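Local coordinates for protein berberine bridge enzyme-like 28 (Arabidopsis thaliana, PDB 5D79) that carries FAD as an oxidoreductase of the berberine bridge enzyme-like family and is involved in adaptation to salt stress, at residues K366-P377 with V451-V462. Sequence-based numbering, arbitrary orientation.
Sequences KGKDDFVQEPIP and VDSVYEFMTPYV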
loop_
_atom_site.group_PDB
_atom_site.type_symbol
_atom_site.label_atom_id
_atom_site.label_comp_id
_atom_site.label_asym_id
_atom_site.label_seq_id
_atom_site.Cartn_x
_atom_site.Cartn_y
_atom_site.Cartn_z
ATOM N N LYS A 366 7.366 -9.954 6.582
ATOM C CA LYS A 366 7.544 -10.331 5.195
ATOM C C LYS A 366 6.154 -10.587 4.634
ATOM O O LYS A 366 5.386 -11.351 5.215
ATOM C CB LYS A 366 8.420 -11.569 5.061
ATOM C CG LYS A 366 8.468 -12.105 3.654
ATOM C CD LYS A 366 8.966 -11.045 2.688
ATOM C CE LYS A 366 8.886 -11.556 1.267
ATOM N NZ LYS A 366 9.464 -10.621 0.253
ATOM N N GLY A 367 5.819 -9.931 3.525
ATOM C CA GLY A 367 4.525 -10.113 2.896
ATOM C C GLY A 367 4.618 -10.488 1.428
ATOM O O GLY A 367 5.521 -10.049 0.710
ATOM N N LYS A 368 3.673 -11.323 0.998
ATOM C CA LYS A 368 3.481 -11.694 -0.408
ATOM C C LYS A 368 1.982 -11.695 -0.669
ATOM O O LYS A 368 1.202 -11.760 0.272
ATOM C CB LYS A 368 4.090 -13.067 -0.711
ATOM C CG LYS A 368 5.551 -13.224 -0.254
ATOM C CD LYS A 368 6.086 -14.640 -0.495
ATOM C CE LYS A 368 6.438 -14.895 -1.953
ATOM N NZ LYS A 368 7.754 -14.334 -2.325
ATOM N N ASP A 369 1.553 -11.607 -1.922
ATOM C CA ASP A 369 0.123 -11.692 -2.153
ATOM C C ASP A 369 -0.228 -12.340 -3.499
ATOM O O ASP A 369 0.648 -12.643 -4.306
ATOM C CB ASP A 369 -0.518 -10.303 -1.990
ATOM C CG ASP A 369 -0.502 -9.461 -3.260
ATOM O OD1 ASP A 369 0.463 -9.511 -4.045
ATOM O OD2 ASP A 369 -1.487 -8.717 -3.458
ATOM N N ASP A 370 -1.523 -12.586 -3.683
ATOM C CA ASP A 370 -2.070 -13.308 -4.814
ATOM C C ASP A 370 -3.462 -12.789 -5.160
ATOM O O ASP A 370 -4.133 -12.131 -4.355
ATOM C CB ASP A 370 -2.176 -14.804 -4.506
ATOM C CG ASP A 370 -0.947 -15.575 -4.875
ATOM O OD1 ASP A 370 -0.417 -15.369 -5.985
ATOM O OD2 ASP A 370 -0.525 -16.418 -4.057
ATOM N N PHE A 371 -3.909 -13.136 -6.355
ATOM C CA PHE A 371 -5.273 -12.892 -6.750
ATOM C C PHE A 371 -5.918 -14.232 -7.073
ATOM O O PHE A 371 -5.333 -15.056 -7.774
ATOM C CB PHE A 371 -5.325 -11.920 -7.931
ATOM C CG PHE A 371 -4.919 -10.532 -7.560
ATOM C CD1 PHE A 371 -3.576 -10.165 -7.570
ATOM C CD2 PHE A 371 -5.866 -9.606 -7.134
ATOM C CE1 PHE A 371 -3.186 -8.889 -7.180
ATOM C CE2 PHE A 371 -5.484 -8.323 -6.750
ATOM C CZ PHE A 371 -4.140 -7.969 -6.768
ATOM N N VAL A 372 -7.104 -14.452 -6.515
ATOM C CA VAL A 372 -7.862 -15.670 -6.747
ATOM C C VAL A 372 -8.974 -15.364 -7.727
ATOM O O VAL A 372 -9.720 -14.407 -7.548
ATOM C CB VAL A 372 -8.442 -16.245 -5.431
ATOM C CG1 VAL A 372 -9.407 -17.408 -5.706
ATOM C CG2 VAL A 372 -7.309 -16.673 -4.495
ATOM N N GLN A 373 -9.068 -16.172 -8.776
ATOM C CA GLN A 373 -10.019 -15.924 -9.861
ATOM C C GLN A 373 -11.177 -16.916 -9.850
ATOM O O GLN A 373 -12.219 -16.681 -10.458
ATOM C CB GLN A 373 -9.284 -15.950 -11.207
ATOM C CG GLN A 373 -8.164 -14.914 -11.265
ATOM C CD GLN A 373 -7.492 -14.795 -12.605
ATOM O OE1 GLN A 373 -7.171 -15.789 -13.244
ATOM N NE2 GLN A 373 -7.257 -13.563 -13.032
ATOM N N GLU A 374 -10.994 -18.021 -9.145
ATOM C CA GLU A 374 -12.068 -18.983 -8.938
ATOM C C GLU A 374 -11.845 -19.688 -7.606
ATOM O O GLU A 374 -10.697 -19.902 -7.209
ATOM C CB GLU A 374 -12.151 -19.989 -10.097
ATOM C CG GLU A 374 -10.901 -20.824 -10.343
ATOM C CD GLU A 374 -11.024 -21.722 -11.571
ATOM O OE1 GLU A 374 -11.687 -21.317 -12.548
ATOM O OE2 GLU A 374 -10.462 -22.837 -11.552
ATOM N N PRO A 375 -12.940 -20.048 -6.913
ATOM C CA PRO A 375 -12.867 -20.505 -5.519
ATOM C C PRO A 375 -11.869 -21.643 -5.306
ATOM O O PRO A 375 -11.870 -22.614 -6.063
ATOM C CB PRO A 375 -14.301 -20.963 -5.235
ATOM C CG PRO A 375 -15.122 -20.124 -6.141
ATOM C CD PRO A 375 -14.327 -20.076 -7.411
ATOM N N ILE A 376 -11.005 -21.495 -4.307
ATOM C CA ILE A 376 -10.044 -22.531 -3.979
ATOM C C ILE A 376 -10.781 -23.652 -3.264
ATOM O O ILE A 376 -11.793 -23.405 -2.599
ATOM C CB ILE A 376 -8.905 -21.992 -3.105
ATOM C CG1 ILE A 376 -9.388 -21.814 -1.661
ATOM C CG2 ILE A 376 -8.374 -20.698 -3.703
ATOM C CD1 ILE A 376 -8.355 -21.294 -0.712
ATOM N N PRO A 377 -10.296 -24.894 -3.420
ATOM C CA PRO A 377 -10.960 -26.054 -2.820
ATOM C C PRO A 377 -10.922 -26.064 -1.297
ATOM O O PRO A 377 -10.015 -25.493 -0.697
ATOM C CB PRO A 377 -10.161 -27.239 -3.373
ATOM C CG PRO A 377 -8.854 -26.676 -3.735
ATOM C CD PRO A 377 -9.151 -25.301 -4.248
ATOM N N VAL A 451 6.431 -17.785 5.025
ATOM C CA VAL A 451 5.682 -17.008 4.044
ATOM C C VAL A 451 5.918 -17.552 2.628
ATOM O O VAL A 451 4.995 -17.616 1.809
ATOM C CB VAL A 451 6.063 -15.503 4.116
ATOM C CG1 VAL A 451 5.352 -14.705 3.038
ATOM C CG2 VAL A 451 5.725 -14.934 5.477
ATOM N N ASP A 452 7.149 -17.966 2.345
ATOM C CA ASP A 452 7.479 -18.534 1.033
ATOM C C ASP A 452 6.736 -19.859 0.793
ATOM O O ASP A 452 6.291 -20.146 -0.323
ATOM C CB ASP A 452 9.004 -18.741 0.908
ATOM C CG ASP A 452 9.443 -19.121 -0.514
ATOM O OD1 ASP A 452 9.566 -18.211 -1.370
ATOM O OD2 ASP A 452 9.678 -20.326 -0.774
ATOM N N SER A 453 6.586 -20.645 1.857
ATOM C CA SER A 453 6.065 -22.005 1.751
ATOM C C SER A 453 4.559 -22.047 1.490
ATOM O O SER A 453 4.087 -22.864 0.696
ATOM C CB SER A 453 6.402 -22.796 3.019
ATOM O OG SER A 453 6.039 -24.157 2.884
ATOM N N VAL A 454 3.807 -21.168 2.149
ATOM C CA VAL A 454 2.359 -21.115 1.953
ATOM C C VAL A 454 2.056 -20.561 0.557
ATOM O O VAL A 454 1.128 -21.013 -0.111
ATOM C CB VAL A 454 1.633 -20.265 3.074
ATOM C CG1 VAL A 454 2.110 -18.820 3.111
ATOM C CG2 VAL A 454 0.120 -20.315 2.910
ATOM N N TYR A 455 2.865 -19.607 0.116
ATOM C CA TYR A 455 2.733 -19.022 -1.213
ATOM C C TYR A 455 2.961 -20.077 -2.288
ATOM O O TYR A 455 2.173 -20.204 -3.239
ATOM C CB TYR A 455 3.724 -17.875 -1.367
ATOM C CG TYR A 455 3.763 -17.171 -2.715
ATOM C CD1 TYR A 455 4.606 -17.613 -3.737
ATOM C CD2 TYR A 455 3.014 -16.022 -2.940
ATOM C CE1 TYR A 455 4.672 -16.949 -4.955
ATOM C CE2 TYR A 455 3.079 -15.350 -4.159
ATOM C CZ TYR A 455 3.910 -15.818 -5.155
ATOM O OH TYR A 455 3.970 -15.151 -6.348
ATOM N N GLU A 456 4.042 -20.837 -2.133
ATOM C CA GLU A 456 4.308 -21.943 -3.045
ATOM C C GLU A 456 3.128 -22.926 -3.039
ATOM O O GLU A 456 2.706 -23.403 -4.094
ATOM C CB GLU A 456 5.613 -22.663 -2.680
ATOM C CG GLU A 456 6.872 -21.838 -2.907
ATOM C CD GLU A 456 6.977 -21.289 -4.314
ATOM O OE1 GLU A 456 6.908 -22.088 -5.266
ATOM O OE2 GLU A 456 7.122 -20.057 -4.471
ATOM N N PHE A 457 2.586 -23.203 -1.857
ATOM C CA PHE A 457 1.482 -24.129 -1.771
ATOM C C PHE A 457 0.294 -23.631 -2.583
ATOM O O PHE A 457 -0.406 -24.424 -3.215
ATOM C CB PHE A 457 1.036 -24.370 -0.329
ATOM C CG PHE A 457 -0.278 -25.094 -0.248
ATOM C CD1 PHE A 457 -0.357 -26.446 -0.570
ATOM C CD2 PHE A 457 -1.443 -24.418 0.075
ATOM C CE1 PHE A 457 -1.566 -27.119 -0.543
ATOM C CE2 PHE A 457 -2.658 -25.089 0.100
ATOM C CZ PHE A 457 -2.718 -26.444 -0.211
ATOM N N MET A 458 0.077 -22.320 -2.575
ATOM C CA MET A 458 -1.124 -21.737 -3.179
ATOM C C MET A 458 -1.065 -21.633 -4.704
ATOM O O MET A 458 -2.062 -21.283 -5.326
ATOM C CB MET A 458 -1.385 -20.348 -2.588
ATOM C CG MET A 458 -1.908 -20.366 -1.170
ATOM S SD MET A 458 -3.595 -20.995 -1.087
ATOM C CE MET A 458 -4.472 -19.718 -1.980
ATOM N N THR A 459 0.092 -21.936 -5.294
ATOM C CA THR A 459 0.314 -21.795 -6.736
ATOM C C THR A 459 -0.832 -22.336 -7.625
ATOM O O THR A 459 -1.373 -21.589 -8.441
ATOM C CB THR A 459 1.633 -22.479 -7.155
ATOM O OG1 THR A 459 2.726 -21.933 -6.401
ATOM C CG2 THR A 459 1.888 -22.291 -8.649
ATOM N N PRO A 460 -1.236 -23.613 -7.460
ATOM C CA PRO A 460 -2.256 -24.106 -8.389
ATOM C C PRO A 460 -3.632 -23.462 -8.265
ATOM O O PRO A 460 -4.477 -23.754 -9.089
ATOM C CB PRO A 460 -2.358 -25.585 -8.017
ATOM C CG PRO A 460 -2.037 -25.615 -6.585
ATOM C CD PRO A 460 -0.925 -24.627 -6.435
ATOM N N TYR A 461 -3.855 -22.621 -7.262
ATOM C CA TYR A 461 -5.196 -22.147 -6.942
ATOM C C TYR A 461 -5.411 -20.664 -7.248
ATOM O O TYR A 461 -6.540 -20.171 -7.213
ATOM C CB TYR A 461 -5.496 -22.407 -5.467
ATOM C CG TYR A 461 -5.194 -23.813 -4.998
ATOM C CD1 TYR A 461 -5.880 -24.895 -5.528
ATOM C CD2 TYR A 461 -4.239 -24.057 -4.004
ATOM C CE1 TYR A 461 -5.622 -26.186 -5.101
ATOM C CE2 TYR A 461 -3.973 -25.357 -3.567
ATOM C CZ TYR A 461 -4.675 -26.414 -4.127
ATOM O OH TYR A 461 -4.452 -27.710 -3.728
ATOM N N VAL A 462 -4.324 -19.958 -7.535
ATOM C CA VAL A 462 -4.404 -18.529 -7.809
ATOM C C VAL A 462 -4.128 -18.213 -9.288
ATOM O O VAL A 462 -3.922 -19.131 -10.100
ATOM C CB VAL A 462 -3.433 -17.733 -6.908
ATOM C CG1 VAL A 462 -3.762 -17.990 -5.435
ATOM C CG2 VAL A 462 -1.981 -18.090 -7.222
HETATM O O HOH W 1 2.598 -12.661 -6.249
HETATM O O HOH W 2 -7.651 -18.486 -9.060
#
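Lys368 leans over the Tyr455 ring, its CE 3.6 Å from the ring centroid and 13° off the normal, a CH-pi contact. Two bends in the chain carry NZ on over the same face, where a cation-pi pairing holds at 4.8 Å from that centroid; its salt bridge is with Asp475. Val451 CG1 lies against Lys368 CG and CD, 3.6 Å from CD, on the side from which CE and NZ turn away. Asp370 lies on the other side of the ring plane from Lys368, its carboxylate plane 13° from that of Tyr455; OD2 approaches obliquely, 3.7 Å from Tyr455 CD2, and is hydrogen-bonded to Tyr429 OH. A water ties Tyr455 OH to Asp369 O at 2.8 Å each. Val462 is the next bump: its CG2 meets Asp370 OD1 at 3.4 Å, an oxygen that also forms a salt bridge with Arg467, while CG1 presses on Val372 CG2. The loop then sets Ile376 CG2 3.8 Å from Tyr461 CB and the Pro377 ring against Tyr461 CD1 and CE1. The axes of strand 366-372 and helix 451-458 run nearly parallel, 9° apart at 9.0 Å, so the helix packs lengthwise along 363-372, one of the two outermost strands of a seven-stranded antiparallel sheet, consistent with the substrate-binding domain of berberine bridge enzymes. Val451 and Met458 extend this packing onto strand 425-434, and Met458 and Ile376 meet helix 378-388.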